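Local coordinates for protein paenibacillus xanthan lyase (Paenibacillus, PDB 6F2P) that cleaves the bacterial polysaccharide xanthan as a family 8 polysaccharide lyase, probably by beta-elimination at its glucuronate-containing side chains, at residues 272-278 with 413-419; 381-387 with 408-414; 386-390 with 454-458. All blocks are in the same frame, centred on the assembly; numbering follows the deposited sequence.

Contact 1: residues 272-278 with 413-419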
ATOM      1  N   TYR A 272      -6.810   4.669 -19.240  1.00 14.07           N
ATOM      2  CA  TYR A 272      -7.797   3.774 -19.797  1.00 16.29           C
ATOM      3  C   TYR A 272      -8.359   4.376 -21.067  1.00 17.37           C
ATOM      4  O   TYR A 272      -9.107   5.347 -21.020  1.00 22.72           O
ATOM      5  CB  TYR A 272      -8.909   3.460 -18.797  1.00 14.26           C
ATOM      6  CG  TYR A 272      -9.678   2.233 -19.203  1.00 18.70           C
ATOM      7  CD1 TYR A 272      -9.192   0.961 -18.917  1.00 15.14           C
ATOM      8  CD2 TYR A 272     -10.865   2.338 -19.914  1.00 19.13           C
ATOM      9  CE1 TYR A 272      -9.877  -0.165 -19.302  1.00 14.40           C
ATOM     10  CE2 TYR A 272     -11.565   1.211 -20.304  1.00 19.79           C
ATOM     11  CZ  TYR A 272     -11.065  -0.037 -19.998  1.00 21.06           C
ATOM     12  OH  TYR A 272     -11.761  -1.159 -20.390  1.00 23.59           O
ATOM     13  N   LYS A 273      -7.965   3.805 -22.199  1.00 17.40           N
ATOM     14  CA  LYS A 273      -8.460   4.237 -23.502  1.00 18.65           C
ATOM     15  C   LYS A 273      -8.476   5.759 -23.680  1.00 18.32           C
ATOM     16  O   LYS A 273      -9.457   6.338 -24.150  1.00 20.43           O
ATOM     17  CB  LYS A 273      -9.838   3.627 -23.758  1.00 17.94           C
ATOM     18  CG  LYS A 273      -9.815   2.103 -23.743  1.00 23.44           C
ATOM     19  CD  LYS A 273     -11.188   1.522 -24.009  1.00 21.18           C
ATOM     20  CE  LYS A 273     -11.120   0.015 -24.123  1.00 24.39           C
ATOM     21  NZ  LYS A 273     -12.435  -0.563 -24.522  1.00 26.17           N
ATOM     22  N   GLY A 274      -7.383   6.399 -23.276  1.00 17.16           N
ATOM     23  CA  GLY A 274      -7.211   7.824 -23.489  1.00 16.77           C
ATOM     24  C   GLY A 274      -7.602   8.673 -22.301  1.00 15.13           C
ATOM     25  O   GLY A 274      -7.519   9.901 -22.350  1.00 17.60           O
ATOM     26  N   ASN A 275      -8.039   8.015 -21.234  1.00 16.17           N
ATOM     27  CA  ASN A 275      -8.462   8.696 -20.019  1.00 14.03           C
ATOM     28  C   ASN A 275      -7.479   8.464 -18.882  1.00 15.42           C
ATOM     29  O   ASN A 275      -7.272   7.331 -18.452  1.00 17.83           O
ATOM     30  CB  ASN A 275      -9.846   8.198 -19.606  1.00 15.54           C
ATOM     31  CG  ASN A 275     -10.907   8.532 -20.624  1.00 18.54           C
ATOM     32  OD1 ASN A 275     -10.948   9.644 -21.150  1.00 22.79           O
ATOM     33  ND2 ASN A 275     -11.769   7.572 -20.915  1.00 16.87           N
ATOM     34  N   LEU A 276      -6.867   9.535 -18.394  1.00 16.28           N
ATOM     35  CA  LEU A 276      -5.995   9.428 -17.237  1.00 15.08           C
ATOM     36  C   LEU A 276      -6.897   9.382 -16.029  1.00 15.06           C
ATOM     37  O   LEU A 276      -7.679  10.301 -15.820  1.00 21.93           O
ATOM     38  CB  LEU A 276      -5.067  10.635 -17.164  1.00 17.84           C
ATOM     39  CG  LEU A 276      -4.001  10.635 -16.068  1.00 18.05           C
ATOM     40  CD1 LEU A 276      -3.163   9.381 -16.126  1.00  5.56           C
ATOM     41  CD2 LEU A 276      -3.116  11.875 -16.201  1.00 22.11           C
ATOM     42  N   MET A 277      -6.812   8.311 -15.247  1.00 15.99           N
ATOM     43  CA  MET A 277      -7.741   8.098 -14.133  1.00 16.18           C
ATOM     44  C   MET A 277      -7.728   9.227 -13.107  1.00 13.13           C
ATOM     45  O   MET A 277      -6.679   9.587 -12.575  1.00 15.17           O
ATOM     46  CB  MET A 277      -7.461   6.761 -13.444  1.00 13.28           C
ATOM     47  CG  MET A 277      -7.711   5.564 -14.331  1.00 13.19           C
ATOM     48  SD  MET A 277      -7.491   4.006 -13.464  1.00 16.23           S
ATOM     49  CE  MET A 277      -7.805   2.878 -14.811  1.00 17.79           C
ATOM     50  N   ASP A 278      -8.909   9.770 -12.830  1.00 13.54           N
ATOM     51  CA  ASP A 278      -9.047  10.925 -11.943  1.00 16.03           C
ATOM     52  C   ASP A 278      -8.559  10.681 -10.515  1.00 16.67           C
ATOM     53  O   ASP A 278      -8.194  11.624  -9.809  1.00 15.45           O
ATOM     54  CB  ASP A 278     -10.504  11.378 -11.906  1.00 13.77           C
ATOM     55  CG  ASP A 278     -10.950  12.006 -13.207  1.00 16.84           C
ATOM     56  OD1 ASP A 278     -10.105  12.622 -13.892  1.00 17.91           O
ATOM     57  OD2 ASP A 278     -12.145  11.882 -13.543  1.00 14.60           O
ATOM     58  N   TYR A 413     -14.190   3.685  -9.392  1.00 16.13           N
ATOM     59  CA  TYR A 413     -14.344   4.166 -10.760  1.00 16.23           C
ATOM     60  C   TYR A 413     -14.448   2.977 -11.696  1.00 16.76           C
ATOM     61  O   TYR A 413     -13.587   2.099 -11.675  1.00 21.00           O
ATOM     62  CB  TYR A 413     -13.134   4.993 -11.186  1.00 17.18           C
ATOM     63  CG  TYR A 413     -12.959   6.322 -10.490  1.00 15.72           C
ATOM     64  CD1 TYR A 413     -12.398   6.394  -9.220  1.00 11.46           C
ATOM     65  CD2 TYR A 413     -13.312   7.516 -11.124  1.00 14.27           C
ATOM     66  CE1 TYR A 413     -12.212   7.613  -8.587  1.00 10.71           C
ATOM     67  CE2 TYR A 413     -13.122   8.746 -10.498  1.00 11.18           C
ATOM     68  CZ  TYR A 413     -12.572   8.782  -9.232  1.00 16.08           C
ATOM     69  OH  TYR A 413     -12.384   9.985  -8.595  1.00 17.14           O
ATOM     70  N   LEU A 414     -15.491   2.944 -12.522  1.00 18.39           N
ATOM     71  CA  LEU A 414     -15.634   1.872 -13.507  1.00 17.06           C
ATOM     72  C   LEU A 414     -15.459   2.403 -14.921  1.00 18.45           C
ATOM     73  O   LEU A 414     -16.209   3.271 -15.368  1.00 15.94           O
ATOM     74  CB  LEU A 414     -16.982   1.180 -13.368  1.00 15.28           C
ATOM     75  CG  LEU A 414     -17.225   0.026 -14.340  1.00 17.22           C
ATOM     76  CD1 LEU A 414     -16.294  -1.162 -14.056  1.00 12.19           C
ATOM     77  CD2 LEU A 414     -18.674  -0.400 -14.252  1.00 16.16           C
ATOM     78  N   TYR A 415     -14.449   1.884 -15.615  1.00 18.66           N
ATOM     79  CA  TYR A 415     -14.098   2.365 -16.945  1.00 15.93           C
ATOM     80  C   TYR A 415     -14.522   1.365 -18.000  1.00 16.50           C
ATOM     81  O   TYR A 415     -14.263   0.171 -17.865  1.00 18.04           O
ATOM     82  CB  TYR A 415     -12.594   2.616 -17.034  1.00 14.47           C
ATOM     83  CG  TYR A 415     -12.132   3.778 -16.185  1.00 15.55           C
ATOM     84  CD1 TYR A 415     -12.165   5.078 -16.679  1.00 17.13           C
ATOM     85  CD2 TYR A 415     -11.676   3.581 -14.888  1.00 15.34           C
ATOM     86  CE1 TYR A 415     -11.754   6.149 -15.906  1.00 14.76           C
ATOM     87  CE2 TYR A 415     -11.266   4.644 -14.105  1.00 14.19           C
ATOM     88  CZ  TYR A 415     -11.309   5.929 -14.621  1.00 15.61           C
ATOM     89  OH  TYR A 415     -10.907   7.001 -13.857  1.00 14.28           O
ATOM     90  N   ASN A 416     -15.187   1.848 -19.043  1.00 14.86           N
ATOM     91  CA  ASN A 416     -15.559   0.990 -20.161  1.00 19.13           C
ATOM     92  C   ASN A 416     -15.540   1.741 -21.487  1.00 21.17           C
ATOM     93  O   ASN A 416     -14.757   2.670 -21.646  1.00 23.08           O
ATOM     94  CB  ASN A 416     -16.896   0.285 -19.917  1.00 19.22           C
ATOM     95  CG  ASN A 416     -18.008   1.242 -19.550  1.00 19.37           C
ATOM     96  OD1 ASN A 416     -18.029   2.389 -19.985  1.00 22.64           O
ATOM     97  ND2 ASN A 416     -18.944   0.768 -18.742  1.00 22.50           N
ATOM     98  N   THR A 417     -16.390   1.350 -22.435  1.00 20.34           N
ATOM     99  CA  THR A 417     -16.344   1.961 -23.761  1.00 18.22           C
ATOM    100  C   THR A 417     -16.958   3.369 -23.779  1.00 20.42           C
ATOM    101  O   THR A 417     -16.763   4.142 -24.725  1.00 14.12           O
ATOM    102  CB  THR A 417     -16.987   1.064 -24.842  1.00 17.43           C
ATOM    103  OG1 THR A 417     -18.284   0.646 -24.413  1.00 21.33           O
ATOM    104  CG2 THR A 417     -16.137  -0.162 -25.074  1.00 15.81           C
ATOM    105  N   ASP A 418     -17.685   3.704 -22.721  1.00 18.13           N
ATOM    106  CA  ASP A 418     -18.215   5.048 -22.571  1.00 16.53           C
ATOM    107  C   ASP A 418     -17.068   5.976 -22.200  1.00 19.57           C
ATOM    108  O   ASP A 418     -16.933   6.377 -21.043  1.00 20.24           O
ATOM    109  CB  ASP A 418     -19.298   5.073 -21.490  1.00 18.30           C
ATOM    110  CG  ASP A 418     -19.976   6.419 -21.375  1.00 18.81           C
ATOM    111  OD1 ASP A 418     -19.748   7.276 -22.246  1.00 23.44           O
ATOM    112  OD2 ASP A 418     -20.740   6.617 -20.413  1.00 25.98           O
ATOM    113  N   LEU A 419     -16.250   6.314 -23.194  1.00 15.84           N
ATOM    114  CA  LEU A 419     -15.003   7.048 -22.979  1.00 16.71           C
ATOM    115  C   LEU A 419     -15.188   8.400 -22.302  1.00 18.13           C
ATOM    116  O   LEU A 419     -14.258   8.922 -21.686  1.00 20.10           O
ATOM    117  CB  LEU A 419     -14.246   7.236 -24.301  1.00 14.86           C
ATOM    118  CG  LEU A 419     -13.911   5.964 -25.086  1.00 20.13           C
ATOM    119  CD1 LEU A 419     -12.982   6.290 -26.236  1.00 13.68           C
ATOM    120  CD2 LEU A 419     -13.306   4.902 -24.183  1.00 14.33           C
TER
HETATM  121  O   HOH W   1     -13.218   4.699 -20.521  1.00 17.95           O
HETATM  122  O   HOH W   2     -11.378   9.529 -14.990  1.00 16.49           O

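Contact 2: residues 381-387 with 408-414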
ATOM      1  N   GLY A 381     -12.245  -1.458 -16.902  1.00 18.39           N
ATOM      2  CA  GLY A 381     -11.194  -1.066 -15.991  1.00 15.94           C
ATOM      3  C   GLY A 381     -11.860  -0.627 -14.707  1.00 17.08           C
ATOM      4  O   GLY A 381     -12.993  -0.149 -14.717  1.00 18.91           O
ATOM      5  N   PHE A 382     -11.165  -0.799 -13.594  1.00 15.73           N
ATOM      6  CA  PHE A 382     -11.736  -0.494 -12.299  1.00 14.40           C
ATOM      7  C   PHE A 382     -10.689   0.181 -11.437  1.00 15.55           C
ATOM      8  O   PHE A 382      -9.616  -0.368 -11.198  1.00 19.26           O
ATOM      9  CB  PHE A 382     -12.207  -1.782 -11.636  1.00 16.22           C
ATOM     10  CG  PHE A 382     -12.944  -1.574 -10.343  1.00 18.00           C
ATOM     11  CD1 PHE A 382     -14.236  -1.059 -10.338  1.00 15.33           C
ATOM     12  CD2 PHE A 382     -12.360  -1.923  -9.134  1.00 10.98           C
ATOM     13  CE1 PHE A 382     -14.928  -0.889  -9.146  1.00 12.85           C
ATOM     14  CE2 PHE A 382     -13.044  -1.755  -7.940  1.00 11.33           C
ATOM     15  CZ  PHE A 382     -14.330  -1.239  -7.948  1.00 13.06           C
ATOM     16  N   GLY A 383     -11.002   1.383 -10.978  1.00 12.73           N
ATOM     17  CA  GLY A 383     -10.098   2.125 -10.128  1.00 13.51           C
ATOM     18  C   GLY A 383     -10.642   2.163  -8.721  1.00 14.91           C
ATOM     19  O   GLY A 383     -11.857   2.246  -8.522  1.00 16.59           O
ATOM     20  N   LEU A 384      -9.751   2.101  -7.739  1.00 12.48           N
ATOM     21  CA  LEU A 384     -10.189   2.108  -6.354  1.00 12.39           C
ATOM     22  C   LEU A 384      -9.438   3.166  -5.558  1.00 15.91           C
ATOM     23  O   LEU A 384      -8.200   3.169  -5.515  1.00 13.37           O
ATOM     24  CB  LEU A 384      -9.999   0.726  -5.743  1.00 12.61           C
ATOM     25  CG  LEU A 384     -10.583   0.517  -4.353  1.00 15.66           C
ATOM     26  CD1 LEU A 384     -12.098   0.560  -4.396  1.00 17.10           C
ATOM     27  CD2 LEU A 384     -10.117  -0.798  -3.833  1.00 13.01           C
ATOM     28  N   SER A 385     -10.196   4.063  -4.931  1.00 14.71           N
ATOM     29  CA  SER A 385      -9.613   5.217  -4.251  1.00 14.14           C
ATOM     30  C   SER A 385      -9.859   5.224  -2.745  1.00 16.54           C
ATOM     31  O   SER A 385     -10.989   5.391  -2.281  1.00 16.24           O
ATOM     32  CB  SER A 385     -10.137   6.513  -4.863  1.00 11.40           C
ATOM     33  OG  SER A 385      -9.633   7.630  -4.156  1.00 13.56           O
ATOM     34  N   MET A 386      -8.787   5.064  -1.981  1.00 13.69           N
ATOM     35  CA  MET A 386      -8.896   4.966  -0.540  1.00 13.64           C
ATOM     36  C   MET A 386      -8.044   6.028   0.142  1.00 15.60           C
ATOM     37  O   MET A 386      -7.289   6.751  -0.511  1.00 14.31           O
ATOM     38  CB  MET A 386      -8.410   3.588  -0.084  1.00 13.10           C
ATOM     39  CG  MET A 386      -9.131   2.427  -0.723  1.00 17.96           C
ATOM     40  SD  MET A 386      -8.353   0.838  -0.372  1.00 20.57           S
ATOM     41  CE  MET A 386      -6.975   0.846  -1.526  1.00 11.75           C
ATOM     42  N   PHE A 387      -8.167   6.110   1.463  1.00 13.37           N
ATOM     43  CA  PHE A 387      -7.204   6.852   2.258  1.00 17.25           C
ATOM     44  C   PHE A 387      -7.045   6.229   3.638  1.00 18.69           C
ATOM     45  O   PHE A 387      -7.857   5.408   4.057  1.00 18.16           O
ATOM     46  CB  PHE A 387      -7.513   8.360   2.293  1.00 17.94           C
ATOM     47  CG  PHE A 387      -8.534   8.775   3.320  1.00 15.04           C
ATOM     48  CD1 PHE A 387      -9.891   8.638   3.072  1.00 15.31           C
ATOM     49  CD2 PHE A 387      -8.136   9.366   4.507  1.00 17.08           C
ATOM     50  CE1 PHE A 387     -10.834   9.047   4.011  1.00 11.06           C
ATOM     51  CE2 PHE A 387      -9.072   9.784   5.444  1.00 15.80           C
ATOM     52  CZ  PHE A 387     -10.422   9.621   5.191  1.00 10.75           C
ATOM     53  N   GLY A 408     -12.059  10.201  -1.720  1.00 16.95           N
ATOM     54  CA  GLY A 408     -11.184   9.177  -1.170  1.00 12.78           C
ATOM     55  C   GLY A 408     -11.901   8.224  -0.218  1.00 18.49           C
ATOM     56  O   GLY A 408     -11.267   7.440   0.488  1.00 22.00           O
ATOM     57  N   ASP A 409     -13.229   8.278  -0.202  1.00 14.09           N
ATOM     58  CA  ASP A 409     -14.015   7.538   0.781  1.00 14.44           C
ATOM     59  C   ASP A 409     -14.319   6.125   0.305  1.00 16.44           C
ATOM     60  O   ASP A 409     -15.455   5.656   0.393  1.00 15.14           O
ATOM     61  CB  ASP A 409     -15.322   8.278   1.071  1.00 15.04           C
ATOM     62  CG  ASP A 409     -15.135   9.456   2.000  1.00 18.87           C
ATOM     63  OD1 ASP A 409     -13.972   9.861   2.244  1.00 18.59           O
ATOM     64  OD2 ASP A 409     -16.158   9.986   2.487  1.00 18.51           O
ATOM     65  N   GLY A 410     -13.297   5.439  -0.189  1.00 15.28           N
ATOM     66  CA  GLY A 410     -13.507   4.155  -0.814  1.00 12.50           C
ATOM     67  C   GLY A 410     -14.337   4.342  -2.070  1.00 12.84           C
ATOM     68  O   GLY A 410     -15.315   3.633  -2.293  1.00 14.28           O
ATOM     69  N   MET A 411     -13.948   5.306  -2.895  1.00 12.17           N
ATOM     70  CA  MET A 411     -14.660   5.570  -4.136  1.00 12.48           C
ATOM     71  C   MET A 411     -14.237   4.582  -5.203  1.00 12.96           C
ATOM     72  O   MET A 411     -13.072   4.211  -5.285  1.00 16.44           O
ATOM     73  CB  MET A 411     -14.384   6.990  -4.620  1.00 14.64           C
ATOM     74  CG  MET A 411     -15.178   7.394  -5.848  1.00 10.54           C
ATOM     75  SD  MET A 411     -14.692   9.032  -6.416  1.00 17.90           S
ATOM     76  CE  MET A 411     -15.598   9.119  -7.969  1.00 13.32           C
ATOM     77  N   THR A 412     -15.187   4.164  -6.029  1.00 12.79           N
ATOM     78  CA  THR A 412     -14.889   3.241  -7.112  1.00 16.15           C
ATOM     79  C   THR A 412     -15.131   3.884  -8.475  1.00 17.81           C
ATOM     80  O   THR A 412     -16.150   4.546  -8.693  1.00 19.36           O
ATOM     81  CB  THR A 412     -15.722   1.952  -6.992  1.00 13.62           C
ATOM     82  OG1 THR A 412     -17.113   2.264  -7.129  1.00 13.41           O
ATOM     83  CG2 THR A 412     -15.507   1.334  -5.642  1.00 11.97           C
ATOM     84  N   TYR A 413     -14.190   3.685  -9.392  1.00 16.13           N
ATOM     85  CA  TYR A 413     -14.344   4.166 -10.760  1.00 16.23           C
ATOM     86  C   TYR A 413     -14.448   2.977 -11.696  1.00 16.76           C
ATOM     87  O   TYR A 413     -13.587   2.099 -11.675  1.00 21.00           O
ATOM     88  CB  TYR A 413     -13.134   4.993 -11.186  1.00 17.18           C
ATOM     89  CG  TYR A 413     -12.959   6.322 -10.490  1.00 15.72           C
ATOM     90  CD1 TYR A 413     -12.398   6.394  -9.220  1.00 11.46           C
ATOM     91  CD2 TYR A 413     -13.312   7.516 -11.124  1.00 14.27           C
ATOM     92  CE1 TYR A 413     -12.212   7.613  -8.587  1.00 10.71           C
ATOM     93  CE2 TYR A 413     -13.122   8.746 -10.498  1.00 11.18           C
ATOM     94  CZ  TYR A 413     -12.572   8.782  -9.232  1.00 16.08           C
ATOM     95  OH  TYR A 413     -12.384   9.985  -8.595  1.00 17.14           O
ATOM     96  N   LEU A 414     -15.491   2.944 -12.522  1.00 18.39           N
ATOM     97  CA  LEU A 414     -15.634   1.872 -13.507  1.00 17.06           C
ATOM     98  C   LEU A 414     -15.459   2.403 -14.921  1.00 18.45           C
ATOM     99  O   LEU A 414     -16.209   3.271 -15.368  1.00 15.94           O
ATOM    100  CB  LEU A 414     -16.982   1.180 -13.368  1.00 15.28           C
ATOM    101  CG  LEU A 414     -17.225   0.026 -14.340  1.00 17.22           C
ATOM    102  CD1 LEU A 414     -16.294  -1.162 -14.056  1.00 12.19           C
ATOM    103  CD2 LEU A 414     -18.674  -0.400 -14.252  1.00 16.16           C
TER

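Contact 3: residues 386-390 with 454-458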
ATOM      1  N   MET A 386      -8.787   5.064  -1.981  1.00 13.69           N
ATOM      2  CA  MET A 386      -8.896   4.966  -0.540  1.00 13.64           C
ATOM      3  C   MET A 386      -8.044   6.028   0.142  1.00 15.60           C
ATOM      4  O   MET A 386      -7.289   6.751  -0.511  1.00 14.31           O
ATOM      5  CB  MET A 386      -8.410   3.588  -0.084  1.00 13.10           C
ATOM      6  CG  MET A 386      -9.131   2.427  -0.723  1.00 17.96           C
ATOM      7  SD  MET A 386      -8.353   0.838  -0.372  1.00 20.57           S
ATOM      8  CE  MET A 386      -6.975   0.846  -1.526  1.00 11.75           C
ATOM      9  N   PHE A 387      -8.167   6.110   1.463  1.00 13.37           N
ATOM     10  CA  PHE A 387      -7.204   6.852   2.258  1.00 17.25           C
ATOM     11  C   PHE A 387      -7.045   6.229   3.638  1.00 18.69           C
ATOM     12  O   PHE A 387      -7.857   5.408   4.057  1.00 18.16           O
ATOM     13  CB  PHE A 387      -7.513   8.360   2.293  1.00 17.94           C
ATOM     14  CG  PHE A 387      -8.534   8.775   3.320  1.00 15.04           C
ATOM     15  CD1 PHE A 387      -9.891   8.638   3.072  1.00 15.31           C
ATOM     16  CD2 PHE A 387      -8.136   9.366   4.507  1.00 17.08           C
ATOM     17  CE1 PHE A 387     -10.834   9.047   4.011  1.00 11.06           C
ATOM     18  CE2 PHE A 387      -9.072   9.784   5.444  1.00 15.80           C
ATOM     19  CZ  PHE A 387     -10.422   9.621   5.191  1.00 10.75           C
ATOM     20  N   SER A 388      -5.968   6.594   4.320  1.00 20.82           N
ATOM     21  CA  SER A 388      -5.610   5.958   5.575  1.00 20.00           C
ATOM     22  C   SER A 388      -4.930   6.977   6.461  1.00 18.64           C
ATOM     23  O   SER A 388      -5.036   8.177   6.231  1.00 21.37           O
ATOM     24  CB  SER A 388      -4.641   4.810   5.313  1.00 18.20           C
ATOM     25  OG  SER A 388      -3.446   5.288   4.711  1.00 15.25           O
ATOM     26  N   SER A 389      -4.209   6.496   7.462  1.00 17.28           N
ATOM     27  CA  SER A 389      -3.411   7.377   8.293  1.00 16.20           C
ATOM     28  C   SER A 389      -2.107   7.745   7.588  1.00 19.23           C
ATOM     29  O   SER A 389      -1.294   8.494   8.132  1.00 20.65           O
ATOM     30  CB  SER A 389      -3.106   6.707   9.625  1.00 16.64           C
ATOM     31  OG  SER A 389      -2.334   5.540   9.416  1.00 20.43           O
ATOM     32  N   ARG A 390      -1.907   7.211   6.384  1.00 16.41           N
ATOM     33  CA  ARG A 390      -0.717   7.521   5.593  1.00 16.85           C
ATOM     34  C   ARG A 390      -1.018   8.448   4.409  1.00 22.68           C
ATOM     35  O   ARG A 390      -0.141   9.175   3.934  1.00 16.55           O
ATOM     36  CB  ARG A 390      -0.093   6.245   5.048  1.00 17.05           C
ATOM     37  CG  ARG A 390       0.290   5.217   6.076  1.00 18.66           C
ATOM     38  CD  ARG A 390       0.752   3.953   5.370  1.00 23.06           C
ATOM     39  NE  ARG A 390      -0.286   3.428   4.486  1.00 16.72           N
ATOM     40  CZ  ARG A 390      -1.224   2.560   4.856  1.00 14.14           C
ATOM     41  NH1 ARG A 390      -1.268   2.098   6.103  1.00 11.67           N
ATOM     42  NH2 ARG A 390      -2.122   2.153   3.972  1.00 15.21           N
ATOM     43  N   LYS A 454      -7.092   5.537  10.865  1.00 21.36           N
ATOM     44  CA  LYS A 454      -7.079   4.106  10.535  1.00 17.98           C
ATOM     45  C   LYS A 454      -5.968   3.763   9.541  1.00 15.96           C
ATOM     46  O   LYS A 454      -5.838   4.395   8.495  1.00 22.99           O
ATOM     47  CB  LYS A 454      -8.431   3.654   9.962  1.00 14.92           C
ATOM     48  CG  LYS A 454      -9.642   3.932  10.840  1.00 17.15           C
ATOM     49  CD  LYS A 454      -9.585   3.209  12.167  1.00 15.02           C
ATOM     50  CE  LYS A 454     -10.868   3.423  12.960  1.00 18.45           C
ATOM     51  NZ  LYS A 454     -10.820   2.771  14.309  1.00 26.46           N
ATOM     52  N   SER A 455      -5.181   2.746   9.868  1.00 20.27           N
ATOM     53  CA  SER A 455      -4.046   2.345   9.047  1.00 17.78           C
ATOM     54  C   SER A 455      -4.383   1.229   8.063  1.00 19.31           C
ATOM     55  O   SER A 455      -3.618   0.963   7.134  1.00 18.61           O
ATOM     56  CB  SER A 455      -2.903   1.882   9.942  1.00 21.73           C
ATOM     57  OG  SER A 455      -3.349   0.850  10.807  1.00 25.28           O
ATOM     58  N   TRP A 456      -5.516   0.568   8.277  1.00 15.51           N
ATOM     59  CA  TRP A 456      -5.901  -0.562   7.444  1.00 14.53           C
ATOM     60  C   TRP A 456      -6.428  -0.057   6.111  1.00 14.38           C
ATOM     61  O   TRP A 456      -7.624   0.166   5.939  1.00 12.65           O
ATOM     62  CB  TRP A 456      -6.976  -1.400   8.141  1.00 16.68           C
ATOM     63  CG  TRP A 456      -6.985  -2.894   7.847  1.00 17.35           C
ATOM     64  CD1 TRP A 456      -6.916  -3.897   8.773  1.00 16.41           C
ATOM     65  CD2 TRP A 456      -7.098  -3.546   6.562  1.00 14.19           C
ATOM     66  NE1 TRP A 456      -6.970  -5.125   8.155  1.00 19.92           N
ATOM     67  CE2 TRP A 456      -7.082  -4.941   6.801  1.00 12.24           C
ATOM     68  CE3 TRP A 456      -7.209  -3.089   5.243  1.00 11.02           C
ATOM     69  CZ2 TRP A 456      -7.171  -5.883   5.772  1.00  9.20           C
ATOM     70  CZ3 TRP A 456      -7.297  -4.027   4.216  1.00 15.00           C
ATOM     71  CH2 TRP A 456      -7.277  -5.412   4.489  1.00 12.32           C
ATOM     72  N   ALA A 457      -5.524   0.129   5.163  1.00 16.44           N
ATOM     73  CA  ALA A 457      -5.919   0.383   3.791  1.00 14.28           C
ATOM     74  C   ALA A 457      -4.891  -0.279   2.889  1.00 13.66           C
ATOM     75  O   ALA A 457      -3.690  -0.078   3.048  1.00 13.70           O
ATOM     76  CB  ALA A 457      -5.997   1.865   3.520  1.00 15.73           C
ATOM     77  N   GLY A 458      -5.362  -1.086   1.951  1.00 13.34           N
ATOM     78  CA  GLY A 458      -4.470  -1.765   1.037  1.00 11.76           C
ATOM     79  C   GLY A 458      -5.085  -3.070   0.583  1.00 18.07           C
ATOM     80  O   GLY A 458      -6.313  -3.191   0.511  1.00 16.82           O
TER

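Contact 1: residues 272-278 with 413-419
Tyr-415 lies along Tyr-272 and reaches on to Met-277. Its CB sits over one face of the Tyr-272 ring, 3.7 Å from the centroid and 26° off the normal, a CH-pi contact. CG follows close to the CB of Tyr-272, and the two side chains run past each other in opposite directions, their ring planes 40° apart in an oblique pairing. With CG anti to the carbonyl carbon (chi1 -68°), the Tyr-415 ring is carried beyond Tyr-272 onto the extended Met-277 chain. There CD2 meets Met-277 CE at 3.9 Å and CZ meets Met-277 CG at 3.6 Å, while SD lies obliquely to the ring in a Met-aromatic contact. At the tip, Tyr-415 OH and a water at the ring edge, in plane, are hydrogen-bonded at 2.8 Å; the water accepts from Asp-278 N. Phe-422 adds an edge-to-face contact to Tyr-415. At the other end, Asn-275 ND2 donates to Leu-419 O over 2.9 Å, in the carbonyl plane and on a lone pair; Asn-423 ND2 bonds to the same oxygen. The Leu-419 and Lys-273 side chains cross at about a right angle, Leu-419 CD2 lying 3.7 Å from Lys-273 CB. Residues 272-275 form a type I' turn: a tight two-residue beta hairpin from the alpha-helical part of this family 8 lyase, docked on strand 411-415 and the turn after it in the super-sandwich part.

Contact 2: residues 381-387 with 408-414
Phe-382 presents its ring edge to Leu-414 CD1, which lies near the ring plane, while CZ meets Thr-412 CB obliquely at 3.6 Å. The Tyr-413 ring, on the opposite face of the sheet, has Gly-383 O and Ser-385 CB at its edge. Further along, Phe-387 turns its edge to Gly-408 O, in plane and 3.2 Å from CD1; its CE1 is 3.7 Å from Asp-409 OD1, the carboxylate running alongside with its plane 26° from the ring. These groups flank an antiparallel beta ladder that ends in a G1 bulge, where Gly-410, at positive phi, and Met-411 both face Ser-385. The ladder joins strand 411-415 to strand 380-385 in a four-stranded sheet. Leu-384 CD1 touches Thr-412 CG2 on the Phe-382 side, and both side chains lean on Trp-486, so this face meets strand 481-488 of the nine-stranded sheet. Asp-409 is held by His-406 and Gln-446, and Ser-385 OG by Thr-407 O. Gly-383 and Tyr-413 form a hydrogen-bonded pair with two backbone bonds. At the bulge the next pair is uneven: Ser-385 N lies nearly in line with the C=O of Met-411, donating to its O over 2.9 Å, whereas Met-411 N returns to Ser-385 O by a weak, bent bond of 3.0 Å.

Contact 3: residues 386-390 with 454-458
Arg-390 grips two backbone carbonyls of 454-458 with one guanidinium. NH1 donates to Ser-455 O over 2.8 Å with an angle of 154° at the hydrogen; the donor lies in the carbonyl plane on a lone pair, and the oxygen stands 17° out of the guanidinium plane. NH2 reaches Ala-457 O at 2.9 Å in a weak, bent bond, and also makes a salt bridge to Asp-371. A bend at chi3 (-58°) curls the chain back over its own loop, so that one face of the guanidinium, toward its rim, lies against Ser-388 OG. That same OG accepts from Arg-390 N at 3.0 Å, an ST turn, and bonds to Asp-371 as well, so the carboxylate links serine and arginine and probably helps to fix the guanidinium's rotation and balance its charge. Next to this, Ser-389 N makes a weak bond of 2.9 Å to Lys-454 O. The packing outside these bonds is light: Ser-388 CB against Ala-457 CB at 3.7 Å, Ser-389 OG 3.6 Å from Ser-455 CA, and Met-386 SD beside Gly-458 N at 4.2 Å. The loop after strand 380-385 is thus fastened to the start of strand 457-462, an outermost strand of the nine-stranded sheet; Met-386 continues onto Met-471 of strand 466-474, while Trp-456 turns away to meet Trp-662.

Following the chain, the hairpin at 272-278 is met first, and contact 1 closes a loop of 134 residues by bringing 413-419 back to it. Contact 2 is nested inside that loop, pairing 381-387 with 408-414. Contact 3 starts just beyond strand 380-385, in the loop that follows, sharing Met-386 and Phe-387 with contact 2, but closes at 454-458, so it crosses contact 1. Contacts 1 and 2 share strand 411-415 and touch through a probable hydrogen bond from Tyr-415 N to Gly-381 O. Together the three join the helical domain to the four-stranded sheet, and that sheet's exit loop to the edge of the nine-stranded one.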